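Local coordinates for GMP reductase (Trypanosoma brucei brucei, PDB 6JIG), which probably catalyses the irreversible NADPH-dependent deamination of GMP to IMP, helping to balance adenine and guanine nucleotides in the cell, at residues E295-L300 against D306-G311; S332-C337 against C348-G353; S361-I364 against T370-L373. The protein carries 1 engineered substitution. All coordinates share one frame; numbering follows the deposited sequence.

Interaction 1: residues E295-L300 against D306-G311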
loop_
_atom_site.group_PDB
_atom_site.type_symbol
_atom_site.label_atom_id
_atom_site.label_comp_id
_atom_site.label_asym_id
_atom_site.label_seq_id
_atom_site.Cartn_x
_atom_site.Cartn_y
_atom_site.Cartn_z
ATOM N N GLU A 295 -0.862 44.385 -16.524
ATOM C CA GLU A 295 -0.495 45.629 -15.860
ATOM C C GLU A 295 0.928 45.557 -15.313
ATOM O O GLU A 295 1.685 46.532 -15.399
ATOM C CB GLU A 295 -1.508 45.940 -14.751
ATOM N N ALA A 296 1.316 44.400 -14.769
ATOM C CA ALA A 296 2.666 44.238 -14.238
ATOM C C ALA A 296 3.707 44.302 -15.352
ATOM O O ALA A 296 4.782 44.890 -15.174
ATOM C CB ALA A 296 2.773 42.913 -13.480
ATOM N N ALA A 297 3.414 43.687 -16.498
ATOM C CA ALA A 297 4.341 43.776 -17.625
ATOM C C ALA A 297 4.524 45.226 -18.051
ATOM O O ALA A 297 5.653 45.690 -18.268
ATOM C CB ALA A 297 3.834 42.923 -18.791
ATOM N N GLU A 298 3.419 45.958 -18.172
ATOM C CA GLU A 298 3.493 47.363 -18.553
ATOM C C GLU A 298 4.379 48.145 -17.594
ATOM O O GLU A 298 5.224 48.939 -18.023
ATOM C CB GLU A 298 2.084 47.961 -18.594
ATOM C CG GLU A 298 2.034 49.440 -18.982
ATOM C CD GLU A 298 2.294 49.664 -20.465
ATOM O OE1 GLU A 298 1.930 48.773 -21.266
ATOM O OE2 GLU A 298 2.857 50.727 -20.830
ATOM N N ALA A 299 4.234 47.900 -16.290
ATOM C CA ALA A 299 4.975 48.684 -15.306
ATOM C C ALA A 299 6.469 48.387 -15.368
ATOM O O ALA A 299 7.304 49.302 -15.278
ATOM C CB ALA A 299 4.428 48.409 -13.898
ATOM N N LEU A 300 6.831 47.115 -15.494
ATOM C CA LEU A 300 8.246 46.782 -15.529
ATOM C C LEU A 300 8.880 47.234 -16.841
ATOM O O LEU A 300 10.021 47.710 -16.847
ATOM C CB LEU A 300 8.454 45.282 -15.299
ATOM C CG LEU A 300 8.271 44.761 -13.858
ATOM C CD1 LEU A 300 8.810 43.347 -13.760
ATOM C CD2 LEU A 300 8.985 45.640 -12.860
ATOM N N ASP A 306 14.619 45.101 -19.890
ATOM C CA ASP A 306 14.953 44.489 -21.169
ATOM C C ASP A 306 14.388 43.082 -21.336
ATOM O O ASP A 306 14.482 42.519 -22.430
ATOM C CB ASP A 306 16.474 44.433 -21.338
ATOM C CG ASP A 306 17.097 45.810 -21.287
ATOM O OD1 ASP A 306 16.826 46.582 -22.224
ATOM O OD2 ASP A 306 17.799 46.125 -20.301
ATOM N N GLY A 307 13.857 42.490 -20.272
ATOM C CA GLY A 307 13.187 41.204 -20.357
ATOM C C GLY A 307 12.335 41.035 -19.118
ATOM O O GLY A 307 12.584 41.674 -18.090
ATOM N N LEU A 308 11.310 40.182 -19.223
ATOM C CA LEU A 308 10.372 39.943 -18.126
ATOM C C LEU A 308 10.374 38.468 -17.762
ATOM O O LEU A 308 10.464 37.604 -18.640
ATOM C CB LEU A 308 8.941 40.357 -18.493
ATOM C CG LEU A 308 8.783 41.817 -18.901
ATOM C CD1 LEU A 308 7.382 42.091 -19.450
ATOM C CD2 LEU A 308 9.078 42.696 -17.704
ATOM N N LYS A 309 10.291 38.173 -16.468
ATOM C CA LYS A 309 10.210 36.787 -16.021
ATOM C C LYS A 309 8.808 36.571 -15.451
ATOM O O LYS A 309 8.384 37.298 -14.549
ATOM C CB LYS A 309 11.303 36.447 -14.999
ATOM C CG LYS A 309 11.453 34.915 -14.793
ATOM C CD LYS A 309 12.912 34.470 -14.573
ATOM C CE LYS A 309 13.465 34.955 -13.232
ATOM N NZ LYS A 309 12.631 34.469 -12.059
ATOM N N ILE A 310 8.090 35.595 -16.004
ATOM C CA ILE A 310 6.658 35.412 -15.771
ATOM C C ILE A 310 6.476 34.195 -14.884
ATOM O O ILE A 310 6.953 33.108 -15.227
ATOM C CB ILE A 310 5.884 35.193 -17.086
ATOM C CG1 ILE A 310 6.239 36.244 -18.137
ATOM C CG2 ILE A 310 4.365 35.041 -16.830
ATOM C CD1 ILE A 310 6.124 37.639 -17.684
ATOM N N GLY A 311 5.766 34.365 -13.767
ATOM C CA GLY A 311 5.355 33.217 -12.976
ATOM C C GLY A 311 5.231 33.558 -11.503
ATOM O O GLY A 311 6.233 33.891 -10.867
#

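Interaction 2: residues S332-C337 against C348-G353. With 5GP (guanosine-5'-monophosphate), chain B.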
loop_
_atom_site.group_PDB
_atom_site.type_symbol
_atom_site.label_atom_id
_atom_site.label_comp_id
_atom_site.label_asym_id
_atom_site.label_seq_id
_atom_site.Cartn_x
_atom_site.Cartn_y
_atom_site.Cartn_z
ATOM N N SER A 332 -2.252 31.253 -18.671
ATOM C CA SER A 332 -2.928 32.541 -18.785
ATOM C C SER A 332 -1.973 33.684 -18.452
ATOM O O SER A 332 -2.092 34.780 -19.005
ATOM C CB SER A 332 -4.142 32.593 -17.851
ATOM O OG SER A 332 -5.158 31.696 -18.274
ATOM N N ALA A 333 -1.050 33.463 -17.512
ATOM C CA ALA A 333 -0.108 34.527 -17.158
ATOM C C ALA A 333 0.811 34.842 -18.332
ATOM O O ALA A 333 1.064 36.014 -18.646
ATOM C CB ALA A 333 0.717 34.124 -15.936
ATOM N N VAL A 334 1.303 33.800 -18.999
ATOM C CA VAL A 334 2.148 33.978 -20.181
ATOM C C VAL A 334 1.370 34.679 -21.292
ATOM O O VAL A 334 1.865 35.616 -21.929
ATOM C CB VAL A 334 2.703 32.617 -20.633
ATOM C CG1 VAL A 334 3.454 32.734 -21.992
ATOM C CG2 VAL A 334 3.619 32.042 -19.547
ATOM N N LEU A 335 0.142 34.224 -21.557
ATOM C CA LEU A 335 -0.663 34.857 -22.597
ATOM C C LEU A 335 -0.849 36.340 -22.327
ATOM O O LEU A 335 -0.685 37.170 -23.230
ATOM C CB LEU A 335 -2.027 34.177 -22.698
ATOM C CG LEU A 335 -2.114 32.802 -23.367
ATOM C CD1 LEU A 335 -3.498 32.214 -23.114
ATOM C CD2 LEU A 335 -1.851 32.879 -24.867
ATOM N N ALA A 336 -1.199 36.695 -21.090
ATOM C CA ALA A 336 -1.508 38.088 -20.804
ATOM C C ALA A 336 -0.246 38.933 -20.829
ATOM O O ALA A 336 -0.252 40.057 -21.342
ATOM C CB ALA A 336 -2.209 38.216 -19.446
ATOM N N CYS A 337 0.846 38.411 -20.279
ATOM C CA CYS A 337 2.049 39.228 -20.197
ATOM C C CYS A 337 2.692 39.407 -21.564
ATOM O O CYS A 337 3.198 40.496 -21.876
ATOM C CB CYS A 337 3.045 38.612 -19.216
ATOM S SG CYS A 337 2.526 38.707 -17.482
ATOM N N CYS A 348 10.023 37.576 -23.029
ATOM C CA CYS A 348 9.494 37.054 -21.771
ATOM C C CYS A 348 9.988 35.639 -21.518
ATOM O O CYS A 348 10.006 34.806 -22.431
ATOM C CB CYS A 348 7.962 37.075 -21.768
ATOM S SG CYS A 348 7.208 38.709 -21.802
ATOM N N ILE A 349 10.387 35.383 -20.275
ATOM C CA ILE A 349 10.793 34.062 -19.796
ATOM C C ILE A 349 9.601 33.443 -19.065
ATOM O O ILE A 349 9.155 33.990 -18.057
ATOM C CB ILE A 349 11.994 34.162 -18.835
ATOM C CG1 ILE A 349 13.155 34.947 -19.470
ATOM C CG2 ILE A 349 12.453 32.744 -18.380
ATOM C CD1 ILE A 349 14.143 35.478 -18.444
ATOM N N ALA A 350 9.099 32.298 -19.533
ATOM C CA ALA A 350 8.053 31.569 -18.795
ATOM C C ALA A 350 8.707 30.723 -17.705
ATOM O O ALA A 350 9.332 29.703 -18.001
ATOM C CB ALA A 350 7.232 30.702 -19.744
ATOM N N ASP A 351 8.550 31.131 -16.438
ATOM C CA ASP A 351 9.329 30.585 -15.321
ATOM C C ASP A 351 8.444 29.756 -14.393
ATOM O O ASP A 351 7.650 30.315 -13.628
ATOM C CB ASP A 351 9.996 31.726 -14.543
ATOM C CG ASP A 351 10.780 31.243 -13.333
ATOM O OD1 ASP A 351 11.166 30.055 -13.298
ATOM O OD2 ASP A 351 11.034 32.070 -12.431
ATOM N N GLY A 352 8.617 28.442 -14.422
ATOM C CA GLY A 352 8.011 27.614 -13.396
ATOM C C GLY A 352 6.865 26.756 -13.923
ATOM O O GLY A 352 6.117 27.147 -14.828
ATOM N N GLY A 353 6.709 25.577 -13.320
ATOM C CA GLY A 353 5.558 24.748 -13.614
ATOM C C GLY A 353 5.701 23.878 -14.838
ATOM O O GLY A 353 4.741 23.186 -15.205
HETATM P P 5GP B . 10.184 24.508 -11.565
HETATM O O1P 5GP B . 8.714 24.124 -11.550
HETATM O O2P 5GP B . 11.012 23.777 -10.527
HETATM O O3P 5GP B . 10.804 24.541 -12.940
HETATM O "O5'" 5GP B . 10.117 26.048 -11.148
HETATM C "C5'" 5GP B . 11.261 26.793 -10.760
HETATM C "C4'" 5GP B . 10.884 28.223 -10.433
HETATM O "O4'" 5GP B . 10.172 28.260 -9.174
HETATM C "C3'" 5GP B . 12.037 29.192 -10.207
HETATM O "O3'" 5GP B . 12.639 29.641 -11.415
HETATM C "C2'" 5GP B . 11.389 30.305 -9.366
HETATM O "O2'" 5GP B . 10.700 31.252 -10.171
HETATM C "C1'" 5GP B . 10.322 29.536 -8.582
HETATM N N9 5GP B . 10.686 29.343 -7.174
HETATM C C8 5GP B . 11.811 28.795 -6.687
HETATM N N7 5GP B . 11.719 28.790 -5.332
HETATM C C5 5GP B . 10.516 29.319 -5.000
HETATM C C6 5GP B . 9.865 29.559 -3.798
HETATM O O6 5GP B . 10.420 29.243 -2.725
HETATM N N1 5GP B . 8.648 30.126 -3.808
HETATM C C2 5GP B . 8.043 30.464 -4.956
HETATM N N2 5GP B . 6.814 31.029 -4.935
HETATM N N3 5GP B . 8.643 30.231 -6.148
HETATM C C4 5GP B . 9.872 29.665 -6.172
#

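Interaction 3: residues S361-I364 against T370-L373. With 5GP (guanosine-5'-monophosphate), chain B.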
loop_
_atom_site.group_PDB
_atom_site.type_symbol
_atom_site.label_atom_id
_atom_site.label_comp_id
_atom_site.label_asym_id
_atom_site.label_seq_id
_atom_site.Cartn_x
_atom_site.Cartn_y
_atom_site.Cartn_z
ATOM N N SER A 361 6.699 23.480 -25.427
ATOM C CA SER A 361 6.004 23.871 -26.653
ATOM C C SER A 361 4.808 24.763 -26.349
ATOM O O SER A 361 4.555 25.741 -27.062
ATOM C CB SER A 361 5.541 22.642 -27.443
ATOM O OG SER A 361 6.594 21.715 -27.696
ATOM N N LYS A 362 4.038 24.430 -25.311
ATOM C CA LYS A 362 2.881 25.255 -24.988
ATOM C C LYS A 362 3.306 26.648 -24.539
ATOM O O LYS A 362 2.675 27.644 -24.908
ATOM C CB LYS A 362 2.038 24.582 -23.896
ATOM C CG LYS A 362 1.493 23.213 -24.315
ATOM C CD LYS A 362 0.737 22.510 -23.146
ATOM C CE LYS A 362 0.506 21.035 -23.460
ATOM N NZ LYS A 362 -0.299 20.372 -22.362
ATOM N N ALA A 363 4.349 26.732 -23.713
ATOM C CA ALA A 363 4.795 28.036 -23.230
ATOM C C ALA A 363 5.229 28.934 -24.389
ATOM O O ALA A 363 4.839 30.105 -24.461
ATOM C CB ALA A 363 5.932 27.851 -22.225
ATOM N N ILE A 364 6.027 28.392 -25.310
ATOM C CA ILE A 364 6.441 29.154 -26.493
ATOM C C ILE A 364 5.229 29.500 -27.353
ATOM O O ILE A 364 5.088 30.633 -27.828
ATOM C CB ILE A 364 7.490 28.368 -27.312
ATOM C CG1 ILE A 364 8.697 27.984 -26.457
ATOM C CG2 ILE A 364 7.922 29.175 -28.526
ATOM C CD1 ILE A 364 9.428 29.176 -25.843
ATOM N N THR A 370 11.540 32.371 -23.993
ATOM C CA THR A 370 12.332 31.328 -23.362
ATOM C C THR A 370 11.514 30.705 -22.237
ATOM O O THR A 370 10.491 31.248 -21.806
ATOM C CB THR A 370 13.643 31.858 -22.757
ATOM O OG1 THR A 370 13.341 32.900 -21.821
ATOM C CG2 THR A 370 14.608 32.381 -23.843
ATOM N N VAL A 371 12.003 29.573 -21.742
ATOM C CA VAL A 371 11.473 28.953 -20.526
ATOM C C VAL A 371 12.602 28.850 -19.510
ATOM O O VAL A 371 13.774 28.696 -19.871
ATOM C CB VAL A 371 10.871 27.555 -20.795
ATOM C CG1 VAL A 371 9.657 27.651 -21.736
ATOM C CG2 VAL A 371 11.919 26.620 -21.381
ATOM N N MET A 372 12.245 28.944 -18.231
ATOM C CA MET A 372 13.189 28.735 -17.143
ATOM C C MET A 372 12.806 27.457 -16.416
ATOM O O MET A 372 11.641 27.284 -16.046
ATOM C CB MET A 372 13.203 29.915 -16.173
ATOM C CG MET A 372 14.107 29.662 -14.977
ATOM S SD MET A 372 14.320 31.088 -13.910
ATOM C CE MET A 372 15.752 31.868 -14.682
ATOM N N LEU A 373 13.782 26.578 -16.205
ATOM C CA LEU A 373 13.544 25.254 -15.644
ATOM C C LEU A 373 14.314 25.079 -14.349
ATOM O O LEU A 373 15.525 25.327 -14.304
ATOM C CB LEU A 373 13.969 24.159 -16.615
ATOM C CG LEU A 373 13.439 24.243 -18.041
ATOM C CD1 LEU A 373 13.988 23.068 -18.828
ATOM C CD2 LEU A 373 11.916 24.204 -17.997
HETATM P P 5GP B . 10.184 24.508 -11.565
HETATM O O1P 5GP B . 8.714 24.124 -11.550
HETATM O O2P 5GP B . 11.012 23.777 -10.527
HETATM O O3P 5GP B . 10.804 24.541 -12.940
HETATM O "O5'" 5GP B . 10.117 26.048 -11.148
HETATM C "C5'" 5GP B . 11.261 26.793 -10.760
HETATM C "C4'" 5GP B . 10.884 28.223 -10.433
HETATM O "O4'" 5GP B . 10.172 28.260 -9.174
HETATM C "C3'" 5GP B . 12.037 29.192 -10.207
HETATM O "O3'" 5GP B . 12.639 29.641 -11.415
HETATM C "C2'" 5GP B . 11.389 30.305 -9.366
HETATM O "O2'" 5GP B . 10.700 31.252 -10.171
HETATM C "C1'" 5GP B . 10.322 29.536 -8.582
HETATM N N9 5GP B . 10.686 29.343 -7.174
HETATM C C8 5GP B . 11.811 28.795 -6.687
HETATM N N7 5GP B . 11.719 28.790 -5.332
HETATM C C5 5GP B . 10.516 29.319 -5.000
HETATM C C6 5GP B . 9.865 29.559 -3.798
HETATM O O6 5GP B . 10.420 29.243 -2.725
HETATM N N1 5GP B . 8.648 30.126 -3.808
HETATM C C2 5GP B . 8.043 30.464 -4.956
HETATM N N2 5GP B . 6.814 31.029 -4.935
HETATM N N3 5GP B . 8.643 30.231 -6.148
HETATM C C4 5GP B . 9.872 29.665 -6.172
#

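Interaction 1: residues E295-L300 against D306-G311
Leu308 reaches out from its strand and divides its two methyl groups between Ala297 and Leu300, which stand one turn apart on the facing helix. The CD1 branch goes to the alanine, with Leu308 CD1 3.7 Å from Ala297 CB and 3.9 Å from Ala297 CA, close enough for the methyl to rest against the helix backbone as well as on the small side chain. The other branch meets the base of the second leucine: Leu308 CD2 lies 3.6 Å from Leu300 CB and 4.0 Å from Leu300 CD1, and the two leucine side chains pass each other at a slant. The CB of Leu308 points to the helix, and with CG anti to the carbonyl carbon (chi1 -58°) the fork lies where one methyl meets each helix residue. The three side chains meet through carbon alone, and all three are buried.

Helix 294-302 here covers strand 307-310 as part of the beta-alpha-beta unit that begins with strand 285-291, one step of the eight-stranded parallel TIM barrel of the IMPDH/GMPR family. The layer between helix and barrel continues outside the two segments: Leu300 also packs on Ile291 of the preceding strand and on Cys268 and Ile269 of helix 266-277, while Ala297 touches Val340 of helix 330-344.

On the strand, the residue after Leu308 faces the other way. Lys309 points from the helix into the barrel interior, where its NZ forms a salt bridge to Asp259 and a hydrogen bond to Asn290. Alternation along the strand thus gives one side chain to the helical coat and the next to the polar interior. Gly311, just beyond the strand, belongs to a predicted NAD(+)-binding site, and its carbonyl O accepts a hydrogen bond from Asn290 ND2.

Interaction 2: residues S332-C337 against C348-G353
Val334 and Ala350 supply the closest apolar contact between helix and strand, a methyl-to-methyl approach in which Val334 CG2 stands 3.9 Å from Ala350 CB. The small alanine lets the backbones come near, with the CA atoms of Val334 and Ala350 only 6.5 Å apart. Val334 holds CG1 anti to its backbone N (chi1 173°), which leaves CG2 as the branch that meets the strand.

A looser, sulfur-bearing contact lies toward the start of the strand. Cys337 and Cys348 both project toward the opposite segment, yet the nearest atoms are Cys348 SG and Cys337 O, 4.4 Å apart. The thiol of Cys348 thus lies by the helix backbone, and its side chain also packs on Thr338, the next residue of the helix, and on Ala341 about a turn beyond it.

Helix 330-344 and strand 348-351 are successive elements of the TIM barrel, the helix lying on the outside of the sheet and the strand leading to the nucleotide at its C-terminal end, where such barrels carry their active sites.

Polar interactions gather at that end. Asp351, with CG anti to its backbone N (chi1 178°), turns its carboxylate away from the helix and grips the ribose of GMP with both oxygens: GMP O3' bonds to Asp351 OD1 and GMP O2' to Asp351 OD2, each at 2.4 Å, a length too short to be taken at face value. OD2 is held further by a salt bridge to Lys309 and a hydrogen bond from Asn290 ND2, which together position the carboxylate. At the phosphate, Gly353 N donates a nearly straight hydrogen bond to O1P (3.0 Å, 164°), while Gly352 CA passes 3.5 Å from the ester oxygen O5'. Thr320, Ser316 and Gly374 are among the further hydrogen-bonding partners of the nucleotide.

Interaction 3: residues S361-I364 against T370-L373
The backbones approach most closely where Ile364 lies nearest Thr370, with CA atoms 7.0 Å apart, and slightly less so where Ala363 lies nearest Val371, at 7.3 Å. Between the second pair the contact is methyl on methyl: Val371 CG1 sits 3.8 Å from Ala363 CB. Val371 places CG1 anti to its carbonyl carbon (chi1 -64°), and this branch alone carries the contact. Ile364 adds the tip of its longer arm, bringing CD1 to 4.3 Å from Thr370 N, so that it lies over the backbone where the strand begins.

Strand 348-351, helix 357-365 and strand 370-373 form the last beta-alpha-beta unit of the TIM barrel, and strand 370-373 closes the sheet against strand 49-51. Behind the contact, Ala363 also packs on Ala350, and Ile364 on Leu451 of helix 440-457.

Beyond Val371 the strand enters the GMP pocket. Met372 takes no part in the helix contact but lies at the ribose: it is extended through chi1 and chi2 (176° and 173°), which carries SD to 3.3 Å from O3' of GMP. The bend at chi3 then turns only the terminal methyl. Leu373 C follows, 3.8 Å from the phosphate oxygen O3P.

In the fold
All three contacts set a helix of the barrel coat against the strand that follows it in the chain, and their strands lie side by side. Probable backbone hydrogen bonds join interaction 1 to interaction 2 (Leu308 O to Ile349 N, 2.8 Å) and interaction 2 to interaction 3 (Ala350 N to Thr370 O, 2.9 Å). Ile310 CD1 also packs on Cys337 CB at 3.6 Å. Inside the barrel their side chains form a chain leading to the ribose: Lys309 CD lies 3.7 Å from Met372 SD, and Met372 SD 3.4 Å from Asp351 OD1. Interactions 2 and 3 touch the nucleotide, whereas the Leu308 side chain of interaction 1 stays about 12 Å from it.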